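Local structure of conserved hypothetical secreted protein (Helicobacter pylori, 4RNZ) at residues 65-70 with 144-149; 84-89 with 149-154; 348-351 with 357-360. The protein is probably a zinc-dependent peptidase of family M23 that acts on peptidoglycan and helps determine the shape of the bacterial cell. All blocks are in the same frame, centred on the assembly; numbering follows the deposited sequence.

Strand 66-73, in the five-stranded N-terminal sheet, supplies the first half of contact 1, and the chain then runs through 76-83 into 84-89, the first half of contact 2. After three helices, strand 136-146 returns. Its end, 144-149, closes contact 1 across 73 intervening residues, and 149-154 directly afterwards closes contact 2 across 59. The two contacts therefore cross along the chain and share Gln-149; they also touch, through Asp-144 with Arg-88. Together they tie the N-terminal sheet to the second antiparallel sheet. Contact 3 follows in series near the C terminus, bridging the loop 349-356 between helix 326-348 and strand 357-361, which pairs with 87-96 in that second sheet.

Contact 1 of 3, residues 65-70 with 144-149; sequences DLQIHI and DYRVGQ. With PO4 (phosphate ion), chain G.
Gln-67 and Arg-146 reach toward each other from opposite directions, and their polar ends carry the whole contact. The main hydrogen bond runs from Arg-146 NH2 to Gln-67 OE1 at 2.8 Å; the donor lies in the carbonyl plane on a lone pair, although the oxygen sits 25° out of the guanidinium plane. A weak second bond, from Arg-146 NH1 to the same OE1 at 3.3 Å, makes a fork. Amide and guanidinium planes stand 73° apart, so the groups meet across rather than flat. With CG placed between backbone N and carbonyl carbon (chi1 66°), Gln-67 then runs extended to deliver its oxygen. Its amide suits this buried spot because NE2 also donates to Pro-83 O, which fixes the flip of the group, while arginine combines length with several N-H groups.

Backbone bonds join Arg-146 and Gln-149 in both directions, closing a type I' turn in which Gly-148 takes positive phi.

The side chain of Arg-146 touches Leu-59 and Pro-61 of strand 55-61, so the end of the hairpin formed by 136-146 and 149-151 meets the N-terminal sheet; within that hairpin it also packs on Phe-151.

Contact 2 of 3, residues 84-89 with 149-154; sequences IIFTRK and QAFGQP. With PO4 (phosphate ion), chain G.
The backbones at Phe-86 and Phe-151 are both nearly fully extended; their CA atoms are 9.3 Å apart, with strand 136-146 between them and joined by backbone hydrogen bonds to both neighbours, Thr-87 pairing with Tyr-145 and Phe-151 with Asp-144. The side chains meet over that middle strand. Phe-151 presents the far edge of its ring: CE1 comes to 3.7 Å from Phe-86 CB, which lies near the plane of the ring, and CZ is 4.2 Å from CG of the same residue. The two side chains cross at about a right angle, and Phe-86 turns its ring end away after CB has made the closest approach. Phe-151 places CG between backbone N and carbonyl carbon (chi1 70°), which sends its ring over strand 136-146 toward Phe-86 CB. Ile-84 adds its branched methyl, CG2 lying 4.2 Å from Phe-151 CZ. Large apolar groups suit these places, since all the contact between the segments is van der Waals packing.

The polar side chains serve other partners. Arg-88 forms a salt bridge with Asp-144, and one face of its guanidinium lies against Phe-86 CE1. Lys-89, extended beyond CG, gives NZ to phosphate O3 at 2.8 Å, with a weak second bond to O4; Lys-91 also binds this ion, probably from the crystallisation liquor. Gly-152, with a phi of 69°, turns the corner from strand 149-151 toward 153-163, where Pro-154 packs on helix 112-121.

Side chains of the 84-86 linker thus meet Phe-151 across strand 136-146, on one face of the antiparallel sheet in which 87-96 and 149-151 flank it. Here the chain passes from strand 76-83 of the N-terminal sheet into strand 87-96 of the second, against the beta hairpin of 136-146 and 149-151.

Contact 3 of 3, residues 348-351 with 357-360; sequences KTHS and FYLL. With NI (nickel (II) ion), chain C.
The hydroxyl of Tyr-358 has two hydrogen-bond partners: it donates to Ser-351 O at 2.7 Å and is hydrogen-bonded to Asn-355 ND2 in the intervening loop. The donor stands 35° from the carbonyl plane of Ser-351, and that oxygen lies at the edge of the tyrosine ring. A phenol suits the place, since one residue spans from strand to loop and still offers a ring face. His-350 CB sits over the centre of this face, 3.7 Å from the centroid, in a CH-pi contact. The imidazole itself is edge-to-face with the same ring, the planes at 70°. With CG beside the backbone N (chi1 -58°), the histidine also turns one face to Leu-360, whose CD1 is 3.8 Å from the imidazole centroid. Tyr-358 and Leu-360, two apart on the strand, thus pack against it, one at an edge and the other over a face.

Nickel is bound by His-350 NE2 at 2.2 Å, with His-366 and His-368, probably of a C-terminal tag, among the other ligands. The other ring nitrogen, ND1, is hydrogen-bonded to Leu-346 O at the end of helix 326-348. A proton on ND1 leaves the NE2 lone pair for the metal, consistent with a neutral imidazole whose orientation the Leu-346 bond and the packing also support.

Contact 1 of 3, residues 65-70 with 144-149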
ATOM      1  N   ASP A  65       5.536   6.990   4.520  1.00 34.29           N
ATOM      2  CA  ASP A  65       6.647   7.879   4.814  1.00 35.94           C
ATOM      3  C   ASP A  65       6.330   9.357   4.914  1.00 32.43           C
ATOM      4  O   ASP A  65       7.251  10.159   4.998  1.00 29.39           O
ATOM      5  CB  ASP A  65       7.798   7.630   3.859  1.00 39.71           C
ATOM      6  CG  ASP A  65       7.407   7.812   2.447  1.00 44.06           C
ATOM      7  OD1 ASP A  65       6.665   8.768   2.179  1.00 41.02           O
ATOM      8  OD2 ASP A  65       7.835   6.985   1.618  1.00 47.70           O
ATOM      9  N   LEU A  66       5.049   9.710   4.963  1.00 30.73           N
ATOM     10  CA  LEU A  66       4.637  11.102   5.143  1.00 32.29           C
ATOM     11  C   LEU A  66       3.569  11.217   6.223  1.00 29.24           C
ATOM     12  O   LEU A  66       2.655  10.369   6.333  1.00 27.33           O
ATOM     13  CB  LEU A  66       4.080  11.670   3.835  1.00 35.16           C
ATOM     14  CG  LEU A  66       3.928  13.185   3.775  1.00 38.40           C
ATOM     15  CD1 LEU A  66       5.285  13.868   3.677  1.00 39.23           C
ATOM     16  CD2 LEU A  66       3.055  13.568   2.577  1.00 42.71           C
ATOM     17  N   GLN A  67       3.672  12.278   7.019  1.00 26.82           N
ATOM     18  CA  GLN A  67       2.726  12.512   8.103  1.00 25.88           C
ATOM     19  C   GLN A  67       2.367  13.977   8.248  1.00 26.19           C
ATOM     20  O   GLN A  67       3.123  14.862   7.898  1.00 23.62           O
ATOM     21  CB  GLN A  67       3.264  11.991   9.458  1.00 27.66           C
ATOM     22  CG  GLN A  67       4.488  12.706  10.015  1.00 27.62           C
ATOM     23  CD  GLN A  67       5.171  11.946  11.166  1.00 27.46           C
ATOM     24  OE1 GLN A  67       4.525  11.302  11.986  1.00 28.59           O
ATOM     25  NE2 GLN A  67       6.487  12.036  11.221  1.00 28.72           N
ATOM     26  N   ILE A  68       1.186  14.216   8.796  1.00 26.04           N
ATOM     27  CA  ILE A  68       0.784  15.557   9.152  1.00 27.48           C
ATOM     28  C   ILE A  68       1.370  15.851  10.522  1.00 28.26           C
ATOM     29  O   ILE A  68       1.172  15.072  11.449  1.00 28.41           O
ATOM     30  CB  ILE A  68      -0.741  15.643   9.273  1.00 28.16           C
ATOM     31  CG1 ILE A  68      -1.366  15.564   7.885  1.00 30.44           C
ATOM     32  CG2 ILE A  68      -1.180  16.921   9.995  1.00 28.46           C
ATOM     33  CD1 ILE A  68      -2.869  15.358   7.937  1.00 32.75           C
ATOM     34  N   HIS A  69       2.058  16.978  10.638  1.00 27.26           N
ATOM     35  CA  HIS A  69       2.484  17.497  11.930  1.00 27.64           C
ATOM     36  C   HIS A  69       1.705  18.768  12.262  1.00 26.94           C
ATOM     37  O   HIS A  69       1.859  19.791  11.581  1.00 27.62           O
ATOM     38  CB  HIS A  69       3.981  17.803  11.882  1.00 27.63           C
ATOM     39  CG  HIS A  69       4.554  18.284  13.184  1.00 28.99           C
ATOM     40  ND1 HIS A  69       5.687  19.082  13.256  1.00 30.29           N
ATOM     41  CD2 HIS A  69       4.149  18.088  14.463  1.00 28.16           C
ATOM     42  CE1 HIS A  69       5.939  19.366  14.522  1.00 30.20           C
ATOM     43  NE2 HIS A  69       5.039  18.755  15.275  1.00 29.20           N
ATOM     44  N   ILE A  70       0.875  18.695  13.299  1.00 29.70           N
ATOM     45  CA  ILE A  70       0.157  19.851  13.820  1.00 31.06           C
ATOM     46  C   ILE A  70       0.825  20.267  15.105  1.00 33.08           C
ATOM     47  O   ILE A  70       1.081  19.425  15.980  1.00 29.03           O
ATOM     48  CB  ILE A  70      -1.314  19.536  14.140  1.00 31.29           C
ATOM     49  CG1 ILE A  70      -2.091  19.319  12.833  1.00 34.45           C
ATOM     50  CG2 ILE A  70      -1.953  20.651  14.961  1.00 30.55           C
ATOM     51  CD1 ILE A  70      -3.370  18.541  13.006  1.00 36.30           C
ATOM     52  N   ASP A 144       8.329  -1.968   8.924  1.00 27.03           N
ATOM     53  CA  ASP A 144       8.831  -0.659   9.359  1.00 29.77           C
ATOM     54  C   ASP A 144       8.350  -0.380  10.786  1.00 28.50           C
ATOM     55  O   ASP A 144       7.229  -0.734  11.139  1.00 28.03           O
ATOM     56  CB  ASP A 144       8.404   0.456   8.413  1.00 30.56           C
ATOM     57  CG  ASP A 144       9.058   0.377   7.055  1.00 32.75           C
ATOM     58  OD1 ASP A 144      10.098  -0.265   6.879  1.00 35.37           O
ATOM     59  OD2 ASP A 144       8.529   1.016   6.142  1.00 37.39           O
ATOM     60  N   TYR A 145       9.213   0.236  11.591  1.00 26.96           N
ATOM     61  CA  TYR A 145       8.955   0.432  13.021  1.00 27.96           C
ATOM     62  C   TYR A 145       9.175   1.885  13.431  1.00 27.40           C
ATOM     63  O   TYR A 145      10.115   2.524  12.968  1.00 27.00           O
ATOM     64  CB  TYR A 145       9.921  -0.418  13.849  1.00 28.83           C
ATOM     65  CG  TYR A 145       9.690  -1.893  13.711  1.00 30.04           C
ATOM     66  CD1 TYR A 145      10.182  -2.600  12.609  1.00 33.29           C
ATOM     67  CD2 TYR A 145       8.993  -2.590  14.668  1.00 30.22           C
ATOM     68  CE1 TYR A 145       9.964  -3.971  12.480  1.00 33.48           C
ATOM     69  CE2 TYR A 145       8.775  -3.966  14.551  1.00 33.15           C
ATOM     70  CZ  TYR A 145       9.254  -4.644  13.455  1.00 34.84           C
ATOM     71  OH  TYR A 145       9.033  -6.017  13.345  1.00 37.13           O
ATOM     72  N   ARG A 146       8.312   2.364  14.320  1.00 29.46           N
ATOM     73  CA  ARG A 146       8.445   3.683  14.944  1.00 32.09           C
ATOM     74  C   ARG A 146       8.453   3.481  16.430  1.00 31.65           C
ATOM     75  O   ARG A 146       7.513   2.898  16.983  1.00 33.11           O
ATOM     76  CB  ARG A 146       7.253   4.572  14.619  1.00 32.68           C
ATOM     77  CG  ARG A 146       7.296   5.116  13.244  1.00 34.04           C
ATOM     78  CD  ARG A 146       6.044   5.925  13.022  1.00 33.69           C
ATOM     79  NE  ARG A 146       6.176   7.269  13.581  1.00 30.74           N
ATOM     80  CZ  ARG A 146       5.368   8.264  13.265  1.00 30.43           C
ATOM     81  NH1 ARG A 146       4.397   8.049  12.383  1.00 29.37           N
ATOM     82  NH2 ARG A 146       5.555   9.480  13.788  1.00 28.51           N
ATOM     83  N   VAL A 147       9.496   3.994  17.051  1.00 36.71           N
ATOM     84  CA  VAL A 147       9.858   3.709  18.447  1.00 43.09           C
ATOM     85  C   VAL A 147       9.467   2.300  18.879  1.00 40.51           C
ATOM     86  O   VAL A 147       8.672   2.086  19.783  1.00 40.59           O
ATOM     87  CB  VAL A 147       9.373   4.809  19.414  1.00 48.92           C
ATOM     88  CG1 VAL A 147       7.849   4.884  19.472  1.00 50.03           C
ATOM     89  CG2 VAL A 147       9.996   4.617  20.803  1.00 50.62           C
ATOM     90  N   GLY A 148      10.019   1.343  18.146  1.00 43.25           N
ATOM     91  CA  GLY A 148       9.914  -0.060  18.485  1.00 43.14           C
ATOM     92  C   GLY A 148       8.664  -0.732  17.978  1.00 43.66           C
ATOM     93  O   GLY A 148       8.555  -1.940  18.091  1.00 47.47           O
ATOM     94  N   GLN A 149       7.746   0.031  17.384  1.00 37.97           N
ATOM     95  CA  GLN A 149       6.413  -0.445  17.112  1.00 39.16           C
ATOM     96  C   GLN A 149       6.168  -0.544  15.609  1.00 33.70           C
ATOM     97  O   GLN A 149       6.271   0.451  14.899  1.00 26.70           O
ATOM     98  CB  GLN A 149       5.438   0.555  17.687  1.00 45.92           C
ATOM     99  CG  GLN A 149       4.024   0.055  17.772  1.00 50.79           C
ATOM    100  CD  GLN A 149       3.656  -0.369  19.174  1.00 58.25           C
ATOM    101  OE1 GLN A 149       4.512  -0.427  20.070  1.00 62.39           O
ATOM    102  NE2 GLN A 149       2.375  -0.656  19.380  1.00 56.80           N
TER
HETATM  103  P   PO4 G 506       9.366  -7.633  16.302  1.00 66.39           P
HETATM  104  O1  PO4 G 506       8.379  -7.318  15.185  1.00 57.91           O
HETATM  105  O2  PO4 G 506       8.659  -8.527  17.294  1.00 74.24           O
HETATM  106  O3  PO4 G 506       9.841  -6.379  17.002  1.00 68.89           O
HETATM  107  O4  PO4 G 506      10.617  -8.328  15.818  1.00 62.52           O

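Contact 2 of 3, residues 84-89 with 149-154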
ATOM      1  N   ILE A  84       8.234  10.675   7.897  1.00 29.06           N
ATOM      2  CA  ILE A  84       8.160   9.749   9.010  1.00 28.51           C
ATOM      3  C   ILE A  84       9.525   9.104   9.154  1.00 29.60           C
ATOM      4  O   ILE A  84      10.075   8.549   8.188  1.00 30.12           O
ATOM      5  CB  ILE A  84       7.123   8.634   8.796  1.00 28.50           C
ATOM      6  CG1 ILE A  84       5.704   9.205   8.642  1.00 29.15           C
ATOM      7  CG2 ILE A  84       7.115   7.685   9.974  1.00 27.08           C
ATOM      8  CD1 ILE A  84       4.665   8.154   8.262  1.00 30.83           C
ATOM      9  N   ILE A  85      10.069   9.177  10.363  1.00 29.69           N
ATOM     10  CA  ILE A  85      11.333   8.528  10.671  1.00 30.19           C
ATOM     11  C   ILE A  85      11.018   7.126  11.170  1.00 28.07           C
ATOM     12  O   ILE A  85      10.213   6.928  12.079  1.00 26.31           O
ATOM     13  CB  ILE A  85      12.172   9.298  11.726  1.00 29.46           C
ATOM     14  CG1 ILE A  85      12.491  10.712  11.245  1.00 29.77           C
ATOM     15  CG2 ILE A  85      13.496   8.580  11.976  1.00 30.59           C
ATOM     16  CD1 ILE A  85      13.004  11.628  12.348  1.00 32.10           C
ATOM     17  N   PHE A  86      11.651   6.134  10.555  1.00 28.55           N
ATOM     18  CA  PHE A  86      11.373   4.757  10.919  1.00 28.61           C
ATOM     19  C   PHE A  86      12.580   3.860  10.780  1.00 28.34           C
ATOM     20  O   PHE A  86      13.529   4.179  10.053  1.00 26.08           O
ATOM     21  CB  PHE A  86      10.213   4.203  10.068  1.00 30.17           C
ATOM     22  CG  PHE A  86      10.502   4.174   8.593  1.00 33.67           C
ATOM     23  CD1 PHE A  86      11.190   3.104   8.024  1.00 35.08           C
ATOM     24  CD2 PHE A  86      10.082   5.209   7.764  1.00 34.13           C
ATOM     25  CE1 PHE A  86      11.463   3.083   6.673  1.00 35.14           C
ATOM     26  CE2 PHE A  86      10.352   5.191   6.402  1.00 34.06           C
ATOM     27  CZ  PHE A  86      11.039   4.127   5.854  1.00 36.35           C
ATOM     28  N   THR A  87      12.506   2.731  11.480  1.00 27.84           N
ATOM     29  CA  THR A  87      13.510   1.679  11.396  1.00 32.36           C
ATOM     30  C   THR A  87      12.907   0.482  10.643  1.00 30.04           C
ATOM     31  O   THR A  87      11.717   0.185  10.776  1.00 29.97           O
ATOM     32  CB  THR A  87      13.990   1.276  12.810  1.00 33.89           C
ATOM     33  OG1 THR A  87      14.632   2.410  13.405  1.00 36.34           O
ATOM     34  CG2 THR A  87      15.003   0.168  12.745  1.00 38.12           C
ATOM     35  N   ARG A  88      13.723  -0.185   9.839  1.00 31.23           N
ATOM     36  CA  ARG A  88      13.251  -1.308   9.034  1.00 32.77           C
ATOM     37  C   ARG A  88      13.929  -2.595   9.503  1.00 33.67           C
ATOM     38  O   ARG A  88      15.140  -2.616   9.636  1.00 36.32           O
ATOM     39  CB  ARG A  88      13.542  -0.987   7.576  1.00 35.28           C
ATOM     40  CG  ARG A  88      13.113  -2.023   6.568  1.00 37.33           C
ATOM     41  CD  ARG A  88      13.145  -1.397   5.186  1.00 38.45           C
ATOM     42  NE  ARG A  88      11.960  -0.571   5.021  1.00 39.79           N
ATOM     43  CZ  ARG A  88      11.790   0.344   4.073  1.00 43.54           C
ATOM     44  NH1 ARG A  88      12.740   0.585   3.184  1.00 43.78           N
ATOM     45  NH2 ARG A  88      10.650   1.024   4.018  1.00 45.06           N
ATOM     46  N   LYS A  89      13.162  -3.637   9.814  1.00 31.63           N
ATOM     47  CA  LYS A  89      13.729  -4.952  10.144  1.00 32.92           C
ATOM     48  C   LYS A  89      13.409  -5.967   9.039  1.00 34.80           C
ATOM     49  O   LYS A  89      12.284  -6.010   8.549  1.00 32.32           O
ATOM     50  CB  LYS A  89      13.130  -5.511  11.417  1.00 36.03           C
ATOM     51  CG  LYS A  89      13.259  -4.637  12.648  1.00 40.50           C
ATOM     52  CD  LYS A  89      12.718  -5.397  13.844  1.00 41.96           C
ATOM     53  CE  LYS A  89      12.624  -4.521  15.079  1.00 48.01           C
ATOM     54  NZ  LYS A  89      12.321  -5.388  16.257  1.00 51.12           N
ATOM     55  N   GLN A 149       7.746   0.031  17.384  1.00 37.97           N
ATOM     56  CA  GLN A 149       6.413  -0.445  17.112  1.00 39.16           C
ATOM     57  C   GLN A 149       6.168  -0.544  15.609  1.00 33.70           C
ATOM     58  O   GLN A 149       6.271   0.451  14.899  1.00 26.70           O
ATOM     59  CB  GLN A 149       5.438   0.555  17.687  1.00 45.92           C
ATOM     60  CG  GLN A 149       4.024   0.055  17.772  1.00 50.79           C
ATOM     61  CD  GLN A 149       3.656  -0.369  19.174  1.00 58.25           C
ATOM     62  OE1 GLN A 149       4.512  -0.427  20.070  1.00 62.39           O
ATOM     63  NE2 GLN A 149       2.375  -0.656  19.380  1.00 56.80           N
ATOM     64  N   ALA A 150       5.794  -1.722  15.129  1.00 28.86           N
ATOM     65  CA  ALA A 150       5.568  -1.889  13.703  1.00 29.15           C
ATOM     66  C   ALA A 150       4.367  -1.059  13.282  1.00 29.08           C
ATOM     67  O   ALA A 150       3.423  -0.881  14.039  1.00 29.29           O
ATOM     68  CB  ALA A 150       5.337  -3.349  13.365  1.00 29.68           C
ATOM     69  N   PHE A 151       4.414  -0.526  12.077  1.00 29.49           N
ATOM     70  CA  PHE A 151       3.267   0.193  11.546  1.00 30.85           C
ATOM     71  C   PHE A 151       3.140  -0.081  10.057  1.00 30.01           C
ATOM     72  O   PHE A 151       4.092  -0.523   9.416  1.00 30.78           O
ATOM     73  CB  PHE A 151       3.408   1.705  11.793  1.00 31.83           C
ATOM     74  CG  PHE A 151       4.471   2.353  10.964  1.00 31.62           C
ATOM     75  CD1 PHE A 151       5.788   2.344  11.382  1.00 31.27           C
ATOM     76  CD2 PHE A 151       4.162   2.971   9.772  1.00 29.89           C
ATOM     77  CE1 PHE A 151       6.769   2.914  10.603  1.00 29.52           C
ATOM     78  CE2 PHE A 151       5.135   3.561   9.003  1.00 28.78           C
ATOM     79  CZ  PHE A 151       6.438   3.537   9.420  1.00 31.12           C
ATOM     80  N   GLY A 152       1.967   0.214   9.509  1.00 30.02           N
ATOM     81  CA  GLY A 152       1.718   0.019   8.091  1.00 29.58           C
ATOM     82  C   GLY A 152       1.688  -1.475   7.805  1.00 29.33           C
ATOM     83  O   GLY A 152       1.268  -2.262   8.637  1.00 31.71           O
ATOM     84  N   GLN A 153       2.194  -1.876   6.657  1.00 30.36           N
ATOM     85  CA  GLN A 153       2.149  -3.280   6.280  1.00 28.90           C
ATOM     86  C   GLN A 153       3.563  -3.717   6.009  1.00 29.13           C
ATOM     87  O   GLN A 153       4.435  -2.897   5.754  1.00 28.23           O
ATOM     88  CB  GLN A 153       1.271  -3.485   5.026  1.00 29.56           C
ATOM     89  CG  GLN A 153      -0.248  -3.391   5.285  1.00 28.27           C
ATOM     90  CD  GLN A 153      -1.095  -4.151   4.256  1.00 29.90           C
ATOM     91  OE1 GLN A 153      -0.702  -5.191   3.735  1.00 29.51           O
ATOM     92  NE2 GLN A 153      -2.274  -3.634   3.982  1.00 26.94           N
ATOM     93  N   PRO A 154       3.789  -5.028   6.012  1.00 28.77           N
ATOM     94  CA  PRO A 154       5.102  -5.509   5.619  1.00 28.29           C
ATOM     95  C   PRO A 154       5.318  -5.392   4.123  1.00 27.85           C
ATOM     96  O   PRO A 154       4.381  -5.096   3.351  1.00 25.68           O
ATOM     97  CB  PRO A 154       5.078  -6.977   6.074  1.00 28.80           C
ATOM     98  CG  PRO A 154       3.642  -7.356   6.047  1.00 29.53           C
ATOM     99  CD  PRO A 154       2.896  -6.114   6.471  1.00 28.73           C
TER
HETATM  100  P   PO4 G 506       9.366  -7.633  16.302  1.00 66.39           P
HETATM  101  O1  PO4 G 506       8.379  -7.318  15.185  1.00 57.91           O
HETATM  102  O2  PO4 G 506       8.659  -8.527  17.294  1.00 74.24           O
HETATM  103  O3  PO4 G 506       9.841  -6.379  17.002  1.00 68.89           O
HETATM  104  O4  PO4 G 506      10.617  -8.328  15.818  1.00 62.52           O

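Contact 3 of 3, residues 348-351 with 357-360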
ATOM      1  N   LYS A 348      19.238 -25.536   3.821  1.00 43.12           N
ATOM      2  CA  LYS A 348      20.120 -26.651   4.196  1.00 49.08           C
ATOM      3  C   LYS A 348      20.445 -26.612   5.673  1.00 47.78           C
ATOM      4  O   LYS A 348      20.704 -27.643   6.268  1.00 47.93           O
ATOM      5  CB  LYS A 348      21.453 -26.647   3.433  1.00 54.26           C
ATOM      6  CG  LYS A 348      21.411 -26.662   1.908  1.00 63.28           C
ATOM      7  CD  LYS A 348      20.168 -27.303   1.279  1.00 71.95           C
ATOM      8  CE  LYS A 348      19.967 -28.772   1.640  1.00 75.54           C
ATOM      9  NZ  LYS A 348      21.227 -29.564   1.590  1.00 79.10           N
ATOM     10  N   THR A 349      20.470 -25.420   6.255  1.00 44.67           N
ATOM     11  CA  THR A 349      20.963 -25.261   7.620  1.00 45.15           C
ATOM     12  C   THR A 349      19.865 -25.079   8.663  1.00 44.69           C
ATOM     13  O   THR A 349      20.163 -24.796   9.812  1.00 43.94           O
ATOM     14  CB  THR A 349      21.936 -24.088   7.710  1.00 43.97           C
ATOM     15  OG1 THR A 349      21.324 -22.912   7.144  1.00 45.67           O
ATOM     16  CG2 THR A 349      23.200 -24.416   6.948  1.00 41.54           C
ATOM     17  N   HIS A 350      18.602 -25.238   8.263  1.00 41.61           N
ATOM     18  CA  HIS A 350      17.492 -25.235   9.202  1.00 40.38           C
ATOM     19  C   HIS A 350      16.560 -26.384   8.883  1.00 42.03           C
ATOM     20  O   HIS A 350      15.793 -26.319   7.922  1.00 40.90           O
ATOM     21  CB  HIS A 350      16.752 -23.906   9.150  1.00 38.51           C
ATOM     22  CG  HIS A 350      17.632 -22.744   9.451  1.00 33.86           C
ATOM     23  ND1 HIS A 350      18.528 -22.233   8.543  1.00 32.02           N
ATOM     24  CD2 HIS A 350      17.797 -22.036  10.582  1.00 34.39           C
ATOM     25  CE1 HIS A 350      19.201 -21.246   9.095  1.00 32.69           C
ATOM     26  NE2 HIS A 350      18.775 -21.109  10.335  1.00 36.11           N
ATOM     27  N   SER A 351      16.627 -27.420   9.718  1.00 44.57           N
ATOM     28  CA  SER A 351      15.944 -28.683   9.481  1.00 46.47           C
ATOM     29  C   SER A 351      14.468 -28.693   9.828  1.00 41.74           C
ATOM     30  O   SER A 351      14.071 -28.425  10.947  1.00 43.93           O
ATOM     31  CB  SER A 351      16.606 -29.814  10.287  1.00 48.66           C
ATOM     32  OG  SER A 351      15.765 -30.969  10.291  1.00 49.32           O
ATOM     33  N   PHE A 357       8.616 -24.721  11.147  1.00 42.88           N
ATOM     34  CA  PHE A 357       8.931 -23.401  10.635  1.00 43.00           C
ATOM     35  C   PHE A 357      10.111 -22.769  11.354  1.00 39.86           C
ATOM     36  O   PHE A 357      10.448 -23.168  12.458  1.00 40.38           O
ATOM     37  CB  PHE A 357       7.712 -22.496  10.772  1.00 42.49           C
ATOM     38  CG  PHE A 357       7.440 -22.058  12.174  1.00 44.57           C
ATOM     39  CD1 PHE A 357       8.094 -20.954  12.711  1.00 46.11           C
ATOM     40  CD2 PHE A 357       6.525 -22.741  12.957  1.00 47.40           C
ATOM     41  CE1 PHE A 357       7.837 -20.536  14.004  1.00 46.97           C
ATOM     42  CE2 PHE A 357       6.260 -22.330  14.258  1.00 48.87           C
ATOM     43  CZ  PHE A 357       6.913 -21.229  14.784  1.00 47.72           C
ATOM     44  N   TYR A 358      10.715 -21.781  10.701  1.00 36.03           N
ATOM     45  CA  TYR A 358      11.772 -20.944  11.256  1.00 36.29           C
ATOM     46  C   TYR A 358      11.472 -19.499  10.875  1.00 38.13           C
ATOM     47  O   TYR A 358      11.161 -19.223   9.728  1.00 34.40           O
ATOM     48  CB  TYR A 358      13.133 -21.320  10.673  1.00 37.76           C
ATOM     49  CG  TYR A 358      13.622 -22.652  11.153  1.00 38.17           C
ATOM     50  CD1 TYR A 358      13.273 -23.805  10.485  1.00 38.82           C
ATOM     51  CD2 TYR A 358      14.400 -22.758  12.315  1.00 41.34           C
ATOM     52  CE1 TYR A 358      13.686 -25.043  10.930  1.00 40.50           C
ATOM     53  CE2 TYR A 358      14.831 -23.993  12.771  1.00 40.52           C
ATOM     54  CZ  TYR A 358      14.469 -25.134  12.074  1.00 42.75           C
ATOM     55  OH  TYR A 358      14.851 -26.392  12.488  1.00 44.63           O
ATOM     56  N   LEU A 359      11.564 -18.598  11.848  1.00 36.76           N
ATOM     57  CA  LEU A 359      11.470 -17.166  11.603  1.00 34.92           C
ATOM     58  C   LEU A 359      12.795 -16.589  12.022  1.00 33.14           C
ATOM     59  O   LEU A 359      13.099 -16.480  13.209  1.00 35.33           O
ATOM     60  CB  LEU A 359      10.307 -16.543  12.378  1.00 33.35           C
ATOM     61  CG  LEU A 359      10.070 -15.056  12.064  1.00 33.84           C
ATOM     62  CD1 LEU A 359       9.729 -14.875  10.586  1.00 33.80           C
ATOM     63  CD2 LEU A 359       8.962 -14.500  12.957  1.00 34.83           C
ATOM     64  N   LEU A 360      13.575 -16.224  11.025  1.00 32.25           N
ATOM     65  CA  LEU A 360      14.970 -15.894  11.176  1.00 32.97           C
ATOM     66  C   LEU A 360      15.206 -14.426  11.019  1.00 34.22           C
ATOM     67  O   LEU A 360      14.549 -13.744  10.207  1.00 33.67           O
ATOM     68  CB  LEU A 360      15.778 -16.578  10.086  1.00 33.43           C
ATOM     69  CG  LEU A 360      15.592 -18.090  10.034  1.00 34.68           C
ATOM     70  CD1 LEU A 360      16.452 -18.627   8.903  1.00 36.90           C
ATOM     71  CD2 LEU A 360      15.949 -18.709  11.386  1.00 38.23           C
TER
HETATM   72 NI    NI C 502      19.786 -19.665  11.614  1.00 41.29          NI